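PDB 4M88: extracellular ligand-binding receptor from Verminephrobacter eiseniae, which probably binds an amino acid or similar small solute outside the cytoplasmic membrane and delivers it to an ABC transporter. Local coordinates for residues P259-F270 / E283-L293. Numbering follows the deposited sequence.
Sequences PNDKMLPVQREF and EYTEFQLEGYL. With GOL (glycerol), chain D.
Phe270 lays one face of its ring over Leu289, whose CD1 sits 3.9 Å from the centroid of the Phe270 ring. With CG anti to the backbone N (chi1 161°), the ring reaches helix 286-293. Its edge turns to the face of Tyr292 in a T-shaped pair, centroids 5.5 Å apart. Phe270 CA also lies over the Tyr292 ring, a CH-pi contact. Tyr284 CB meets the Phe270 edge at CE2, and the three aromatics form a cluster. The two helix segments run nearly at right angles, at 99°, in a periplasmic binding protein of the leucine-binding family. Tyr292 OH hydrogen-bonds to Gln34 of helix 18-37, tying the cluster to a third helix. With an alanine here, the Phe270 edge and CA would probably lose the ring face they rest on, and Gln34 its hydroxyl partner. Val266 CG2 touches Leu293 CD2 at 3.6 Å. Pro259 packs its CB against Thr285 O and Leu289 CB. Beside it, the Asn260 amide grips the Tyr284 backbone twice. OD1 of Asn260 takes Tyr284 N on a lone pair at 2.9 Å, and ND2 of Asn260 gives to Tyr284 O. The same ND2 also donates to O1 of a glycerol.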
loop_
_atom_site.group_PDB
_atom_site.type_symbol
_atom_site.label_atom_id
_atom_site.label_comp_id
_atom_site.label_asym_id
_atom_site.label_seq_id
_atom_site.Cartn_x
_atom_site.Cartn_y
_atom_site.Cartn_z
ATOM N N PRO A 259 2.476 12.604 1.572
ATOM C CA PRO A 259 1.235 13.059 2.218
ATOM C C PRO A 259 1.407 14.376 2.971
ATOM O O PRO A 259 0.413 15.022 3.307
ATOM C CB PRO A 259 0.898 11.919 3.186
ATOM C CG PRO A 259 2.210 11.225 3.446
ATOM C CD PRO A 259 2.970 11.336 2.142
ATOM N N ASN A 260 2.650 14.778 3.216
ATOM C CA ASN A 260 2.897 15.995 3.970
ATOM C C ASN A 260 3.486 17.155 3.171
ATOM O O ASN A 260 3.723 18.231 3.718
ATOM C CB ASN A 260 3.774 15.684 5.190
ATOM C CG ASN A 260 3.054 14.811 6.193
ATOM O OD1 ASN A 260 2.065 15.238 6.787
ATOM N ND2 ASN A 260 3.535 13.577 6.376
ATOM N N ASP A 261 3.715 16.942 1.879
ATOM C CA ASP A 261 4.210 18.019 1.020
ATOM C C ASP A 261 3.041 18.672 0.286
ATOM O O ASP A 261 1.942 18.111 0.236
ATOM C CB ASP A 261 5.272 17.508 0.040
ATOM C CG ASP A 261 6.604 17.205 0.721
ATOM O OD1 ASP A 261 6.942 17.893 1.714
ATOM O OD2 ASP A 261 7.317 16.281 0.262
ATOM N N LYS A 262 3.271 19.853 -0.273
ATOM C CA LYS A 262 2.180 20.662 -0.806
ATOM C C LYS A 262 2.348 21.015 -2.278
ATOM O O LYS A 262 1.723 21.948 -2.778
ATOM C CB LYS A 262 2.024 21.934 0.025
ATOM C CG LYS A 262 0.820 21.905 0.939
ATOM C CD LYS A 262 1.034 22.728 2.199
ATOM C CE LYS A 262 -0.259 23.420 2.614
ATOM N NZ LYS A 262 -1.450 22.520 2.488
HETATM N N MSE A 263 3.185 20.249 -2.967
HETATM C CA MSE A 263 3.532 20.510 -4.367
HETATM C C MSE A 263 2.373 20.360 -5.365
HETATM O O MSE A 263 2.195 21.196 -6.252
HETATM C CB MSE A 263 4.679 19.575 -4.758
HETATM C CG MSE A 263 5.019 19.531 -6.232
HETATM SE SE MSE A 263 6.805 18.784 -6.434
HETATM C CE MSE A 263 7.704 19.923 -5.125
ATOM N N LEU A 264 1.606 19.285 -5.226
ATOM C CA LEU A 264 0.524 18.971 -6.167
ATOM C C LEU A 264 -0.851 19.366 -5.636
ATOM O O LEU A 264 -1.065 19.400 -4.427
ATOM C CB LEU A 264 0.504 17.474 -6.471
ATOM C CG LEU A 264 1.784 16.846 -7.008
ATOM C CD1 LEU A 264 1.572 15.353 -7.229
ATOM C CD2 LEU A 264 2.192 17.534 -8.285
ATOM N N PRO A 265 -1.796 19.658 -6.544
ATOM C CA PRO A 265 -3.177 19.922 -6.129
ATOM C C PRO A 265 -3.749 18.785 -5.284
ATOM O O PRO A 265 -4.457 19.052 -4.313
ATOM C CB PRO A 265 -3.927 20.013 -7.462
ATOM C CG PRO A 265 -2.911 20.530 -8.416
ATOM C CD PRO A 265 -1.589 19.928 -7.979
ATOM N N VAL A 266 -3.435 17.535 -5.622
ATOM C CA VAL A 266 -4.020 16.414 -4.884
ATOM C C VAL A 266 -3.494 16.359 -3.433
ATOM O O VAL A 266 -4.215 15.958 -2.512
ATOM C CB VAL A 266 -3.828 15.073 -5.629
ATOM C CG1 VAL A 266 -2.350 14.718 -5.747
ATOM C CG2 VAL A 266 -4.621 13.960 -4.949
ATOM N N GLN A 267 -2.247 16.773 -3.228
ATOM C CA GLN A 267 -1.704 16.843 -1.873
ATOM C C GLN A 267 -2.473 17.859 -1.036
ATOM O O GLN A 267 -2.801 17.604 0.126
ATOM C CB GLN A 267 -0.212 17.175 -1.904
ATOM C CG GLN A 267 0.650 15.993 -2.345
ATOM C CD GLN A 267 2.036 16.418 -2.771
ATOM O OE1 GLN A 267 2.194 17.367 -3.539
ATOM N NE2 GLN A 267 3.054 15.721 -2.270
ATOM N N ARG A 268 -2.772 19.010 -1.630
ATOM C CA ARG A 268 -3.473 20.060 -0.904
ATOM C C ARG A 268 -4.933 19.688 -0.634
ATOM O O ARG A 268 -5.467 19.987 0.439
ATOM C CB ARG A 268 -3.391 21.382 -1.664
ATOM C CG ARG A 268 -1.985 21.911 -1.806
ATOM C CD ARG A 268 -1.951 23.121 -2.737
ATOM N NE ARG A 268 -0.795 23.030 -3.621
ATOM C CZ ARG A 268 -0.853 23.050 -4.947
ATOM N NH1 ARG A 268 -2.014 23.192 -5.569
ATOM N NH2 ARG A 268 0.262 22.946 -5.652
ATOM N N GLU A 269 -5.570 19.039 -1.605
ATOM C CA GLU A 269 -6.950 18.575 -1.447
ATOM C C GLU A 269 -7.072 17.475 -0.384
ATOM O O GLU A 269 -8.026 17.454 0.397
ATOM C CB GLU A 269 -7.505 18.100 -2.797
ATOM C CG GLU A 269 -7.665 19.255 -3.790
ATOM C CD GLU A 269 -7.923 18.811 -5.219
ATOM O OE1 GLU A 269 -7.557 17.670 -5.582
ATOM O OE2 GLU A 269 -8.484 19.625 -5.984
ATOM N N PHE A 270 -6.108 16.560 -0.369
ATOM C CA PHE A 270 -6.036 15.551 0.668
ATOM C C PHE A 270 -5.859 16.228 2.026
ATOM O O PHE A 270 -6.563 15.919 2.975
ATOM C CB PHE A 270 -4.871 14.598 0.387
ATOM C CG PHE A 270 -4.419 13.813 1.591
ATOM C CD1 PHE A 270 -5.217 12.804 2.123
ATOM C CD2 PHE A 270 -3.179 14.067 2.173
ATOM C CE1 PHE A 270 -4.798 12.072 3.237
ATOM C CE2 PHE A 270 -2.752 13.345 3.280
ATOM C CZ PHE A 270 -3.563 12.343 3.812
ATOM N N GLU A 283 0.079 15.675 11.488
ATOM C CA GLU A 283 0.949 15.092 10.479
ATOM C C GLU A 283 0.205 13.919 9.849
ATOM O O GLU A 283 -0.587 13.273 10.535
ATOM C CB GLU A 283 2.233 14.597 11.146
ATOM C CG GLU A 283 3.394 14.354 10.208
ATOM C CD GLU A 283 4.654 13.937 10.950
ATOM O OE1 GLU A 283 5.014 14.612 11.942
ATOM O OE2 GLU A 283 5.275 12.932 10.544
ATOM N N TYR A 284 0.443 13.647 8.564
ATOM C CA TYR A 284 -0.291 12.578 7.866
ATOM C C TYR A 284 0.591 11.407 7.456
ATOM O O TYR A 284 1.814 11.523 7.442
ATOM C CB TYR A 284 -1.017 13.135 6.645
ATOM C CG TYR A 284 -1.886 14.304 7.018
ATOM C CD1 TYR A 284 -2.780 14.209 8.076
ATOM C CD2 TYR A 284 -1.774 15.514 6.357
ATOM C CE1 TYR A 284 -3.561 15.286 8.453
ATOM C CE2 TYR A 284 -2.545 16.594 6.718
ATOM C CZ TYR A 284 -3.436 16.476 7.768
ATOM O OH TYR A 284 -4.209 17.554 8.131
ATOM N N THR A 285 -0.037 10.276 7.132
ATOM C CA THR A 285 0.700 9.091 6.691
ATOM C C THR A 285 0.322 8.676 5.270
ATOM O O THR A 285 -0.695 9.122 4.716
ATOM C CB THR A 285 0.441 7.878 7.595
ATOM O OG1 THR A 285 -0.885 7.381 7.363
ATOM C CG2 THR A 285 0.588 8.255 9.050
ATOM N N GLU A 286 1.139 7.792 4.703
ATOM C CA GLU A 286 0.908 7.249 3.373
ATOM C C GLU A 286 -0.376 6.415 3.321
ATOM O O GLU A 286 -1.059 6.375 2.300
ATOM C CB GLU A 286 2.108 6.394 2.956
ATOM C CG GLU A 286 3.420 7.185 2.786
ATOM C CD GLU A 286 4.163 7.433 4.096
ATOM O OE1 GLU A 286 3.610 7.141 5.182
ATOM O OE2 GLU A 286 5.317 7.915 4.028
ATOM N N PHE A 287 -0.717 5.749 4.418
ATOM C CA PHE A 287 -1.959 4.974 4.428
ATOM C C PHE A 287 -3.206 5.855 4.408
ATOM O O PHE A 287 -4.202 5.504 3.782
ATOM C CB PHE A 287 -1.997 3.994 5.595
ATOM C CG PHE A 287 -1.161 2.770 5.361
ATOM C CD1 PHE A 287 -1.240 2.095 4.145
ATOM C CD2 PHE A 287 -0.266 2.329 6.316
ATOM C CE1 PHE A 287 -0.447 0.973 3.899
ATOM C CE2 PHE A 287 0.523 1.209 6.083
ATOM C CZ PHE A 287 0.429 0.530 4.871
ATOM N N GLN A 288 -3.160 6.992 5.089
ATOM C CA GLN A 288 -4.260 7.954 4.982
ATOM C C GLN A 288 -4.411 8.413 3.537
ATOM O O GLN A 288 -5.515 8.479 3.013
ATOM C CB GLN A 288 -4.021 9.152 5.905
ATOM C CG GLN A 288 -4.177 8.768 7.373
ATOM C CD GLN A 288 -3.616 9.785 8.322
ATOM O OE1 GLN A 288 -2.838 10.646 7.927
ATOM N NE2 GLN A 288 -4.003 9.689 9.598
ATOM N N LEU A 289 -3.299 8.727 2.886
ATOM C CA LEU A 289 -3.371 9.207 1.510
ATOM C C LEU A 289 -3.851 8.106 0.580
ATOM O O LEU A 289 -4.617 8.361 -0.344
ATOM C CB LEU A 289 -2.023 9.780 1.051
ATOM C CG LEU A 289 -1.961 10.247 -0.403
ATOM C CD1 LEU A 289 -3.032 11.289 -0.683
ATOM C CD2 LEU A 289 -0.588 10.834 -0.691
ATOM N N GLU A 290 -3.419 6.873 0.835
ATOM C CA GLU A 290 -3.854 5.733 0.031
ATOM C C GLU A 290 -5.356 5.528 0.146
ATOM O O GLU A 290 -6.026 5.235 -0.849
ATOM C CB GLU A 290 -3.129 4.455 0.470
ATOM C CG GLU A 290 -3.439 3.251 -0.404
ATOM C CD GLU A 290 -2.296 2.244 -0.452
ATOM O OE1 GLU A 290 -1.369 2.321 0.397
ATOM O OE2 GLU A 290 -2.314 1.377 -1.355
ATOM N N GLY A 291 -5.887 5.676 1.355
ATOM C CA GLY A 291 -7.319 5.493 1.558
ATOM C C GLY A 291 -8.087 6.601 0.857
ATOM O O GLY A 291 -9.105 6.369 0.215
ATOM N N TYR A 292 -7.575 7.817 0.963
ATOM C CA TYR A 292 -8.193 8.957 0.299
ATOM C C TYR A 292 -8.225 8.763 -1.223
ATOM O O TYR A 292 -9.259 8.963 -1.861
ATOM C CB TYR A 292 -7.451 10.230 0.693
ATOM C CG TYR A 292 -7.903 11.476 -0.042
ATOM C CD1 TYR A 292 -8.919 12.266 0.467
ATOM C CD2 TYR A 292 -7.314 11.849 -1.252
ATOM C CE1 TYR A 292 -9.335 13.415 -0.197
ATOM C CE2 TYR A 292 -7.724 12.992 -1.930
ATOM C CZ TYR A 292 -8.741 13.761 -1.402
ATOM O OH TYR A 292 -9.153 14.890 -2.066
ATOM N N LEU A 293 -7.100 8.362 -1.804
ATOM C CA LEU A 293 -7.026 8.201 -3.263
ATOM C C LEU A 293 -7.835 7.003 -3.756
ATOM O O LEU A 293 -8.372 7.019 -4.873
ATOM C CB LEU A 293 -5.569 8.085 -3.730
ATOM C CG LEU A 293 -4.782 9.396 -3.651
ATOM C CD1 LEU A 293 -3.299 9.199 -3.946
ATOM C CD2 LEU A 293 -5.370 10.440 -4.594
HETATM C C1 GOL D . 6.245 11.047 4.783
HETATM O O1 GOL D . 5.797 12.380 4.891
HETATM C C2 GOL D . 5.906 10.261 6.052
HETATM O O2 GOL D . 6.581 9.020 5.971
HETATM C C3 GOL D . 6.364 11.019 7.302
HETATM O O3 GOL D . 6.064 10.268 8.467
#